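Local coordinates for beta-porphyranase A (Bacteroides plebeius, PDB 4AW7), which hydrolyses porphyran at the linkages between beta-D-galactopyranose and alpha-L-galactopyranose-6-sulfate, releasing mostly a sulfated disaccharide, at residues E129-S134 / K176-N181; Y207-M212 / E480-I485; V250-E255 / R508-R513. All blocks are in the same frame, centred on the assembly; numbering follows the deposited sequence. Where two conformers were deposited one is given.

How the contacts relate
From the N terminus, contact 1 comes first: it closes a span of about 40 residues that holds strand 136-142 and most of helix 160-179, bringing the ends of helices 120-132 and 160-179 together, and is complete before the others begin. Contacts 2 and 3 cross, their segments alternating as 207-212, 250-255, 480-485 and 508-513; each closes an excursion of roughly 250 to 270 residues from the barrel into the beta domains. Both join the barrel to the five-stranded sheet built mainly from the C-terminal part of the chain, through strands 469-484 and 503-514. Their centres lie about 10 Å apart, with Met253 of contact 3 packed against Trp208, Tyr481 and Leu482 of contact 2. Contact 1 lies well apart.

Contact 1. Residues E129-S134 / K176-N181; sequences EYYSNS and KHIHNN
The side-chain oxygen of Asn181, OD1, receives two weak hydrogen bonds from the backbone N atoms of Arg183 and Leu184, and the amide so held lies alongside Ser132. Asn181 carries CG anti to its own N (chi1 -176°), which sends the amide from the turn after helix 160-179 across to the last turn of helix 120-132. Both amide branches meet the serine: Asn181 ND2 lies 3.4 Å from Ser132 CB, and Asn181 OD1 stands 3.6 Å from the same carbon. The hydroxyl has its main partner within its own helix. With OG tucked in between its own backbone N and C (chi1 70°), Ser132 bonds back to Ala128 O one turn earlier.

On the inner side the meeting is apolar. The extended end of Ile178 brings CD1 obliquely to the Tyr131 ring, 4.4 Å from CD2, a loose touch. Tyr131 has further neighbours: Phe141 meets it edge-to-face, and Tyr130 CD2 lies over one face near the rim. Ile178 also rests on Phe141, so this phenylalanine of strand 136-142 touches side chains from both helices.

Helix 120-132 is finished by Asn133, whose ND2 bonds Glu129 O at 2.9 Å in the carbonyl plane, while Asn133 N reaches the same oxygen at 3.2 Å. Ser132 O in turn accepts from Arg183 NE, a tie from the end of helix 120-132 to the loop that follows helix 160-179. Two neighbouring helices packed on a shared parallel strand are characteristic of the outer layer of a beta/alpha barrel, here that of the glycosidase catalytic domain.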
loop_
_atom_site.group_PDB
_atom_site.type_symbol
_atom_site.label_atom_id
_atom_site.label_comp_id
_atom_site.label_asym_id
_atom_site.label_seq_id
_atom_site.Cartn_x
_atom_site.Cartn_y
_atom_site.Cartn_z
ATOM N N GLU A 129 -23.877 -6.964 16.162
ATOM C CA GLU A 129 -25.270 -6.594 16.248
ATOM C C GLU A 129 -25.586 -5.333 15.400
ATOM O O GLU A 129 -26.601 -5.283 14.694
ATOM C CB GLU A 129 -25.599 -6.438 17.736
ATOM C CG GLU A 129 -26.990 -5.956 18.082
ATOM C CD GLU A 129 -28.106 -6.972 17.856
ATOM O OE1 GLU A 129 -27.829 -8.122 17.477
ATOM O OE2 GLU A 129 -29.265 -6.586 18.110
ATOM N N TYR A 130 -24.715 -4.334 15.462
ATOM C CA TYR A 130 -24.876 -3.107 14.724
ATOM C C TYR A 130 -24.892 -3.416 13.218
ATOM O O TYR A 130 -25.828 -3.030 12.514
ATOM C CB TYR A 130 -23.695 -2.157 15.035
ATOM C CG TYR A 130 -23.711 -0.887 14.224
ATOM C CD1 TYR A 130 -24.613 0.126 14.500
ATOM C CD2 TYR A 130 -22.812 -0.690 13.163
ATOM C CE1 TYR A 130 -24.617 1.294 13.761
ATOM C CE2 TYR A 130 -22.821 0.470 12.447
ATOM C CZ TYR A 130 -23.721 1.455 12.737
ATOM O OH TYR A 130 -23.766 2.628 12.023
ATOM N N TYR A 131 -23.886 -4.130 12.713
ATOM C CA TYR A 131 -23.809 -4.369 11.281
ATOM C C TYR A 131 -24.846 -5.375 10.776
ATOM O O TYR A 131 -25.370 -5.215 9.674
ATOM C CB TYR A 131 -22.380 -4.739 10.883
ATOM C CG TYR A 131 -21.406 -3.562 10.895
ATOM C CD1 TYR A 131 -21.668 -2.412 10.176
ATOM C CD2 TYR A 131 -20.215 -3.619 11.617
ATOM C CE1 TYR A 131 -20.789 -1.358 10.162
ATOM C CE2 TYR A 131 -19.313 -2.565 11.596
ATOM C CZ TYR A 131 -19.603 -1.439 10.893
ATOM O OH TYR A 131 -18.702 -0.377 10.869
ATOM N N SER A 132 -25.143 -6.420 11.545
ATOM C CA SER A 132 -26.097 -7.431 11.068
ATOM C C SER A 132 -27.520 -6.909 11.034
ATOM O O SER A 132 -28.361 -7.513 10.349
ATOM C CB SER A 132 -25.974 -8.726 11.859
ATOM O OG SER A 132 -26.441 -8.544 13.154
ATOM N N ASN A 133 -27.791 -5.806 11.717
ATOM C CA ASN A 133 -29.076 -5.142 11.655
ATOM C C ASN A 133 -29.058 -3.888 10.801
ATOM O O ASN A 133 -29.845 -2.966 10.985
ATOM C CB ASN A 133 -29.603 -4.854 13.075
ATOM C CG ASN A 133 -30.008 -6.122 13.783
ATOM O OD1 ASN A 133 -31.110 -6.634 13.562
ATOM N ND2 ASN A 133 -29.137 -6.630 14.639
ATOM N N SER A 134 -28.091 -3.826 9.878
ATOM C CA SER A 134 -27.994 -2.724 8.949
ATOM C C SER A 134 -28.301 -3.203 7.538
ATOM O O SER A 134 -27.898 -4.271 7.140
ATOM C CB SER A 134 -26.567 -2.145 8.961
ATOM O OG SER A 134 -26.210 -1.563 10.210
ATOM N N LYS A 176 -13.830 -11.968 15.663
ATOM C CA LYS A 176 -14.466 -13.217 16.042
ATOM C C LYS A 176 -15.975 -13.120 15.921
ATOM O O LYS A 176 -16.646 -14.021 15.332
ATOM C CB LYS A 176 -14.088 -13.587 17.467
ATOM C CG LYS A 176 -14.631 -14.950 17.863
ATOM C CD LYS A 176 -14.254 -15.279 19.308
ATOM C CE LYS A 176 -15.040 -14.408 20.300
ATOM N NZ LYS A 176 -14.851 -14.793 21.745
ATOM N N HIS A 177 -16.543 -12.054 16.447
ATOM C CA HIS A 177 -17.999 -11.920 16.443
ATOM C C HIS A 177 -18.574 -11.698 15.047
ATOM O O HIS A 177 -19.598 -12.276 14.687
ATOM C CB HIS A 177 -18.446 -10.813 17.378
ATOM C CG HIS A 177 -18.371 -11.174 18.835
ATOM N ND1 HIS A 177 -17.225 -11.055 19.586
ATOM C CD2 HIS A 177 -19.335 -11.597 19.685
ATOM C CE1 HIS A 177 -17.482 -11.408 20.834
ATOM N NE2 HIS A 177 -18.760 -11.733 20.925
ATOM N N ILE A 178 -17.923 -10.880 14.233
ATOM C CA ILE A 178 -18.373 -10.651 12.864
ATOM C C ILE A 178 -18.334 -11.963 12.074
ATOM O O ILE A 178 -19.314 -12.330 11.365
ATOM C CB ILE A 178 -17.582 -9.502 12.215
ATOM C CG1 ILE A 178 -18.075 -8.181 12.819
ATOM C CG2 ILE A 178 -17.775 -9.533 10.674
ATOM C CD1 ILE A 178 -17.377 -6.938 12.314
ATOM N N HIS A 179 -17.240 -12.697 12.166
ATOM C CA HIS A 179 -17.118 -13.940 11.404
ATOM C C HIS A 179 -18.091 -15.022 11.865
ATOM O O HIS A 179 -18.495 -15.886 11.067
ATOM C CB HIS A 179 -15.712 -14.477 11.410
ATOM C CG HIS A 179 -14.738 -13.572 10.719
ATOM N ND1 HIS A 179 -13.447 -13.379 11.168
ATOM C CD2 HIS A 179 -14.884 -12.787 9.625
ATOM C CE1 HIS A 179 -12.832 -12.526 10.360
ATOM N NE2 HIS A 179 -13.682 -12.139 9.423
ATOM N N ASN A 180 -18.472 -14.988 13.132
ATOM C CA ASN A 180 -19.442 -15.964 13.651
ATOM C C ASN A 180 -20.882 -15.536 13.460
ATOM O O ASN A 180 -21.791 -16.247 13.900
ATOM C CB ASN A 180 -19.177 -16.233 15.148
ATOM C CG ASN A 180 -18.038 -17.207 15.383
ATOM O OD1 ASN A 180 -17.788 -18.122 14.580
ATOM N ND2 ASN A 180 -17.391 -17.080 16.556
ATOM N N ASN A 181 -21.127 -14.424 12.769
ATOM C CA ASN A 181 -22.470 -13.963 12.423
ATOM C C ASN A 181 -22.697 -14.318 10.942
ATOM O O ASN A 181 -22.065 -13.742 10.056
ATOM C CB ASN A 181 -22.633 -12.455 12.678
ATOM C CG ASN A 181 -24.030 -11.981 12.428
ATOM O OD1 ASN A 181 -24.520 -12.018 11.290
ATOM N ND2 ASN A 181 -24.674 -11.482 13.464
#

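Contact 2. Residues Y207-M212 / E480-I485. With K (potassium ion), chain F.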
loop_
_atom_site.group_PDB
_atom_site.type_symbol
_atom_site.label_atom_id
_atom_site.label_comp_id
_atom_site.label_asym_id
_atom_site.label_seq_id
_atom_site.Cartn_x
_atom_site.Cartn_y
_atom_site.Cartn_z
ATOM N N TYR A 207 10.308 -3.418 18.369
ATOM C CA TYR A 207 9.087 -2.749 17.944
ATOM C C TYR A 207 8.197 -3.730 17.149
ATOM O O TYR A 207 7.026 -3.892 17.456
ATOM C CB TYR A 207 9.393 -1.458 17.184
ATOM C CG TYR A 207 8.146 -0.667 16.918
ATOM C CD1 TYR A 207 7.358 -0.850 15.792
ATOM C CD2 TYR A 207 7.739 0.296 17.839
ATOM C CE1 TYR A 207 6.207 -0.133 15.615
ATOM C CE2 TYR A 207 6.589 1.035 17.638
ATOM C CZ TYR A 207 5.826 0.821 16.513
ATOM O OH TYR A 207 4.655 1.537 16.350
ATOM N N TRP A 208 8.754 -4.376 16.139
ATOM C CA TRP A 208 8.074 -5.449 15.446
ATOM C C TRP A 208 7.492 -6.437 16.476
ATOM O O TRP A 208 6.321 -6.769 16.440
ATOM C CB TRP A 208 9.036 -6.218 14.532
ATOM C CG TRP A 208 8.475 -7.522 14.047
ATOM C CD1 TRP A 208 8.805 -8.747 14.506
ATOM C CD2 TRP A 208 7.489 -7.730 13.029
ATOM N NE1 TRP A 208 8.088 -9.706 13.864
ATOM C CE2 TRP A 208 7.261 -9.106 12.951
ATOM C CE3 TRP A 208 6.777 -6.875 12.172
ATOM C CZ2 TRP A 208 6.345 -9.660 12.066
ATOM C CZ3 TRP A 208 5.892 -7.426 11.281
ATOM C CH2 TRP A 208 5.660 -8.810 11.254
ATOM N N ASN A 209 8.335 -6.924 17.405
ATOM C CA ASN A 209 7.898 -7.966 18.298
ATOM C C ASN A 209 6.720 -7.570 19.152
ATOM O O ASN A 209 5.814 -8.397 19.388
ATOM C CB ASN A 209 9.029 -8.419 19.235
ATOM C CG ASN A 209 10.098 -9.228 18.556
ATOM O OD1 ASN A 209 9.876 -9.832 17.514
ATOM N ND2 ASN A 209 11.291 -9.264 19.169
ATOM N N THR A 210 6.674 -6.315 19.576
ATOM C CA THR A 210 5.692 -5.881 20.553
ATOM C C THR A 210 4.494 -5.133 19.962
ATOM O O THR A 210 3.523 -4.886 20.662
ATOM C CB THR A 210 6.376 -5.021 21.645
ATOM O OG1 THR A 210 7.004 -3.882 21.038
ATOM C CG2 THR A 210 7.388 -5.834 22.436
ATOM N N ARG A 211 4.557 -4.816 18.652
ATOM C CA ARG A 211 3.460 -4.155 17.963
ATOM C C ARG A 211 2.884 -5.124 16.930
ATOM O O ARG A 211 1.979 -5.869 17.250
ATOM C CB ARG A 211 3.894 -2.779 17.406
ATOM C CG ARG A 211 3.859 -1.639 18.408
ATOM C CD ARG A 211 4.912 -1.710 19.487
ATOM N NE ARG A 211 4.944 -0.466 20.252
ATOM C CZ ARG A 211 5.715 -0.253 21.304
ATOM N NH1 ARG A 211 6.477 -1.205 21.786
ATOM N NH2 ARG A 211 5.744 0.938 21.853
ATOM N N MET A 212 3.405 -5.142 15.701
ATOM C CA MET A 212 2.763 -5.934 14.665
ATOM C C MET A 212 2.851 -7.430 14.899
ATOM O O MET A 212 1.885 -8.127 14.614
ATOM C CB MET A 212 3.281 -5.540 13.272
ATOM C CG MET A 212 2.700 -6.330 12.130
ATOM S SD MET A 212 0.898 -6.205 11.886
ATOM C CE MET A 212 0.763 -4.700 10.866
ATOM N N GLU A 480 11.855 -19.519 7.628
ATOM C CA GLU A 480 12.791 -18.736 8.440
ATOM C C GLU A 480 12.626 -17.259 8.180
ATOM O O GLU A 480 12.609 -16.848 7.031
ATOM C CB GLU A 480 14.231 -19.145 8.113
ATOM C CG GLU A 480 14.563 -20.565 8.479
ATOM C CD GLU A 480 14.665 -20.727 9.964
ATOM O OE1 GLU A 480 15.441 -19.987 10.590
ATOM O OE2 GLU A 480 13.937 -21.565 10.471
ATOM N N TYR A 481 12.511 -16.469 9.248
ATOM C CA TYR A 481 12.484 -15.012 9.151
ATOM C C TYR A 481 13.176 -14.427 10.371
ATOM O O TYR A 481 13.515 -15.161 11.320
ATOM C CB TYR A 481 11.054 -14.425 8.930
ATOM C CG TYR A 481 10.364 -13.983 10.190
ATOM C CD1 TYR A 481 10.250 -14.828 11.279
ATOM C CD2 TYR A 481 9.792 -12.726 10.282
ATOM C CE1 TYR A 481 9.663 -14.387 12.476
ATOM C CE2 TYR A 481 9.195 -12.275 11.452
ATOM C CZ TYR A 481 9.142 -13.110 12.568
ATOM O OH TYR A 481 8.569 -12.624 13.727
ATOM N N LEU A 482 13.386 -13.113 10.372
ATOM C CA LEU A 482 13.909 -12.377 11.535
ATOM C C LEU A 482 15.103 -13.075 12.165
ATOM O O LEU A 482 15.064 -13.527 13.318
ATOM C CB LEU A 482 12.780 -12.079 12.533
ATOM C CG LEU A 482 13.136 -11.110 13.668
ATOM C CD1 LEU A 482 13.685 -9.790 13.140
ATOM C CD2 LEU A 482 11.895 -10.858 14.494
ATOM N N LYS A 483 16.195 -13.122 11.419
ATOM C CA LYS A 483 17.397 -13.837 11.855
ATOM C C LYS A 483 18.500 -12.838 12.180
ATOM O O LYS A 483 18.854 -12.024 11.351
ATOM C CB LYS A 483 17.874 -14.790 10.754
ATOM C CG LYS A 483 16.876 -15.841 10.306
ATOM C CD LYS A 483 16.335 -16.706 11.386
ATOM C CE LYS A 483 17.404 -17.620 11.950
ATOM N NZ LYS A 483 16.817 -18.755 12.758
ATOM N N PRO A 484 19.078 -12.910 13.389
ATOM C CA PRO A 484 20.169 -12.003 13.711
ATOM C C PRO A 484 21.419 -12.352 12.937
ATOM O O PRO A 484 21.693 -13.528 12.703
ATOM C CB PRO A 484 20.414 -12.264 15.191
ATOM C CG PRO A 484 19.897 -13.576 15.457
ATOM C CD PRO A 484 18.730 -13.767 14.534
ATOM N N ILE A 485 22.129 -11.337 12.500
ATOM C CA ILE A 485 23.314 -11.482 11.672
ATOM C C ILE A 485 24.593 -11.437 12.516
ATOM O O ILE A 485 24.815 -10.489 13.263
ATOM C CB ILE A 485 23.396 -10.374 10.632
ATOM C CG1 ILE A 485 22.133 -10.405 9.720
ATOM C CG2 ILE A 485 24.700 -10.448 9.795
ATOM C CD1 ILE A 485 21.929 -9.118 8.904
HETATM K K K F . 2.680 0.995 14.298
#
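Trp208 turns the pyrrole edge of its indole to Tyr481, overlapping the hydroxyl end and the CE2 flank of that ring. Its NE1 donates to Tyr481 OH at 3.0 Å, and the N-H...O angle of 160° makes the bond fairly straight. The phenol oxygen lies close to the indole plane, and NE1 close to the plane of the phenol, so each ring meets the other's polar atom at its edge. The planes are nonetheless inclined by 67°, an oblique pairing in which Trp208 CZ2 also packs on Tyr481 CE2 at 3.9 Å.

Leu482 adds an aliphatic contact from the strand. Its CD2 runs alongside the indole to lie 3.7 Å from Trp208 CD1, and the same methyl group touches Asn209 OD1 at 3.8 Å. Leu482 CB sits over the centre of the Tyr481 ring, 3.6 Å above its plane. Leu482 and Lys483 together oppose Val578, a G1 beta bulge in strand 469-484, where Leu482 takes a positive phi of 46°. Met253 of helix 245-262 packs on Trp208, Tyr481 and Leu482 alike, and Trp200 meets the indole edge-to-face.

A leucine in place of Trp208 would probably leave Tyr481 OH without its indole donor and open a gap beside Tyr481 CE2 and Leu482 CD2, where the indole now packs.

One residue earlier, Tyr207 OH binds the potassium ion at 2.9 Å, together with Tyr193 OH and Tyr197 O. Arg211 CD covers one face of the Tyr207 ring, and Arg211 NH1 bonds Thr210 OG1 at 2.8 Å. The chemistry thus divides along this short helix: a cation is bound at Tyr207, while between 207-212 and 480-485 aromatic and aliphatic packing is joined by one directed N-H...O bond.

Contact 3. Residues V250-E255 / R508-R513; sequences VLDMVE and RMSIGR
A buried salt bridge between barrel helix 245-262 and strand 503-514, part of the five-stranded sheet built mainly from the C-terminal part of the chain, joins Asp252 to Arg508. NE and NH2 of the arginine each take one carboxylate oxygen. Arg508 NE bonds Asp252 OD2 at 2.9 Å on the syn lone pair of that oxygen, and Arg508 NH2 reaches Asp252 OD1 at 3.0 Å, also from the syn side but out of the carboxylate plane. The two flat groups are turned 54° apart, so the paired bonds are twisted rather than coplanar. A bend in the arginine chain at chi3 (62°) brings the NE edge round to the acid.

Asp252 OD1 also pairs with Arg307, which Glu255 shares, and Arg508 NH2 with Glu248 of the same helix. Although the NH2 groups of Arg508 and Arg307 come close, the three acids around them are likely to favour the ionised forms in this buried site. Met550 of strand 546-555 packs on Asp252, Arg508 and Ser510. Ser510 OG stays 4.1 Å from Asp252 OD2. A water whose O lies 2.7 Å from Asp252 OD2 also bonds Ser510 OG and Arg508 O.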
loop_
_atom_site.group_PDB
_atom_site.type_symbol
_atom_site.label_atom_id
_atom_site.label_comp_id
_atom_site.label_asym_id
_atom_site.label_seq_id
_atom_site.Cartn_x
_atom_site.Cartn_y
_atom_site.Cartn_z
ATOM N N VAL A 250 8.742 -3.239 4.814
ATOM C CA VAL A 250 7.662 -3.159 5.790
ATOM C C VAL A 250 6.549 -4.163 5.442
ATOM O O VAL A 250 6.080 -4.923 6.305
ATOM C CB VAL A 250 7.115 -1.714 5.861
ATOM C CG1 VAL A 250 5.741 -1.676 6.535
ATOM C CG2 VAL A 250 8.124 -0.815 6.606
ATOM N N LEU A 251 6.134 -4.141 4.174
ATOM C CA LEU A 251 5.055 -5.021 3.757
ATOM C C LEU A 251 5.502 -6.462 3.587
ATOM O O LEU A 251 4.776 -7.386 3.957
ATOM C CB LEU A 251 4.381 -4.478 2.480
ATOM C CG LEU A 251 3.781 -3.074 2.593
ATOM C CD1 LEU A 251 3.169 -2.708 1.255
ATOM C CD2 LEU A 251 2.781 -2.938 3.727
ATOM N N ASP A 252 6.723 -6.666 3.100
ATOM C CA ASP A 252 7.257 -8.017 3.036
ATOM C C ASP A 252 7.317 -8.678 4.409
ATOM O O ASP A 252 7.093 -9.881 4.506
ATOM C CB ASP A 252 8.660 -8.041 2.419
ATOM C CG ASP A 252 8.682 -8.013 0.908
ATOM O OD1 ASP A 252 7.653 -7.691 0.269
ATOM O OD2 ASP A 252 9.754 -8.352 0.320
ATOM N N MET A 253 7.603 -7.922 5.469
ATOM C CA MET A 253 7.693 -8.566 6.784
ATOM C C MET A 253 6.359 -9.099 7.258
ATOM O O MET A 253 6.266 -10.167 7.858
ATOM C CB MET A 253 8.297 -7.660 7.825
ATOM C CG MET A 253 8.822 -8.407 9.039
ATOM S SD MET A 253 9.886 -7.340 10.063
ATOM C CE MET A 253 10.546 -8.584 11.200
ATOM N N VAL A 254 5.316 -8.298 7.017
ATOM C CA VAL A 254 3.935 -8.729 7.359
ATOM C C VAL A 254 3.600 -10.030 6.621
ATOM O O VAL A 254 3.097 -10.974 7.214
ATOM C CB VAL A 254 2.916 -7.613 7.117
ATOM C CG1 VAL A 254 1.495 -8.091 7.330
ATOM C CG2 VAL A 254 3.230 -6.401 7.969
ATOM N N GLU A 255 3.866 -10.056 5.317
ATOM C CA GLU A 255 3.588 -11.263 4.526
ATOM C C GLU A 255 4.401 -12.454 5.023
ATOM O O GLU A 255 3.883 -13.573 5.154
ATOM C CB GLU A 255 3.910 -11.003 3.047
ATOM C CG GLU A 255 3.006 -10.009 2.369
ATOM C CD GLU A 255 3.363 -9.743 0.897
ATOM O OE1 GLU A 255 4.233 -10.454 0.342
ATOM O OE2 GLU A 255 2.748 -8.861 0.216
ATOM N N ARG A 508 14.046 -11.245 -2.838
ATOM C CA ARG A 508 13.700 -10.007 -2.125
ATOM C C ARG A 508 14.288 -10.163 -0.731
ATOM O O ARG A 508 13.723 -10.857 0.127
ATOM C CB ARG A 508 12.206 -9.886 -2.060
ATOM C CG ARG A 508 11.518 -9.793 -3.406
ATOM C CD ARG A 508 10.028 -9.751 -3.303
ATOM N NE ARG A 508 9.486 -8.605 -2.569
ATOM C CZ ARG A 508 9.203 -7.437 -3.086
ATOM N NH1 ARG A 508 9.374 -7.180 -4.355
ATOM N NH2 ARG A 508 8.698 -6.514 -2.271
ATOM N N MET A 509 15.449 -9.533 -0.514
ATOM C CA MET A 509 16.203 -9.672 0.725
ATOM C C MET A 509 15.976 -8.430 1.572
ATOM O O MET A 509 16.456 -7.353 1.191
ATOM C CB MET A 509 17.687 -9.813 0.374
ATOM C CG MET A 509 18.615 -9.799 1.546
ATOM S SD MET A 509 20.363 -9.903 1.181
ATOM C CE MET A 509 20.617 -8.326 0.382
ATOM N N SER A 510 15.270 -8.584 2.685
ATOM C CA SER A 510 15.013 -7.452 3.574
ATOM C C SER A 510 15.908 -7.536 4.791
ATOM O O SER A 510 15.967 -8.597 5.439
ATOM C CB SER A 510 13.535 -7.347 3.952
ATOM O OG SER A 510 12.684 -7.078 2.832
ATOM N N ILE A 511 16.537 -6.388 5.074
ATOM C CA ILE A 511 17.479 -6.290 6.191
ATOM C C ILE A 511 17.202 -5.021 6.974
ATOM O O ILE A 511 16.822 -3.989 6.429
ATOM C CB ILE A 511 18.957 -6.350 5.737
ATOM C CG1 ILE A 511 19.287 -5.222 4.782
ATOM C CG2 ILE A 511 19.266 -7.723 5.116
ATOM C CD1 ILE A 511 20.804 -5.132 4.390
ATOM N N GLY A 512 17.412 -5.120 8.291
ATOM C CA GLY A 512 17.453 -3.968 9.198
ATOM C C GLY A 512 18.821 -4.002 9.858
ATOM O O GLY A 512 19.127 -4.929 10.608
ATOM N N ARG A 513 19.636 -2.991 9.571
ATOM C CA ARG A 513 21.002 -2.949 10.122
ATOM C C ARG A 513 21.377 -1.489 10.324
ATOM O O ARG A 513 20.873 -0.599 9.654
ATOM C CB ARG A 513 22.030 -3.571 9.149
ATOM C CG ARG A 513 21.680 -4.936 8.560
ATOM C CD ARG A 513 22.852 -5.561 7.914
ATOM N NE ARG A 513 23.754 -6.113 8.939
ATOM C CZ ARG A 513 25.021 -6.496 8.741
ATOM N NH1 ARG A 513 25.617 -6.274 7.595
ATOM N NH2 ARG A 513 25.706 -7.013 9.755
HETATM O O HOH W 1 11.792 -9.522 1.730
#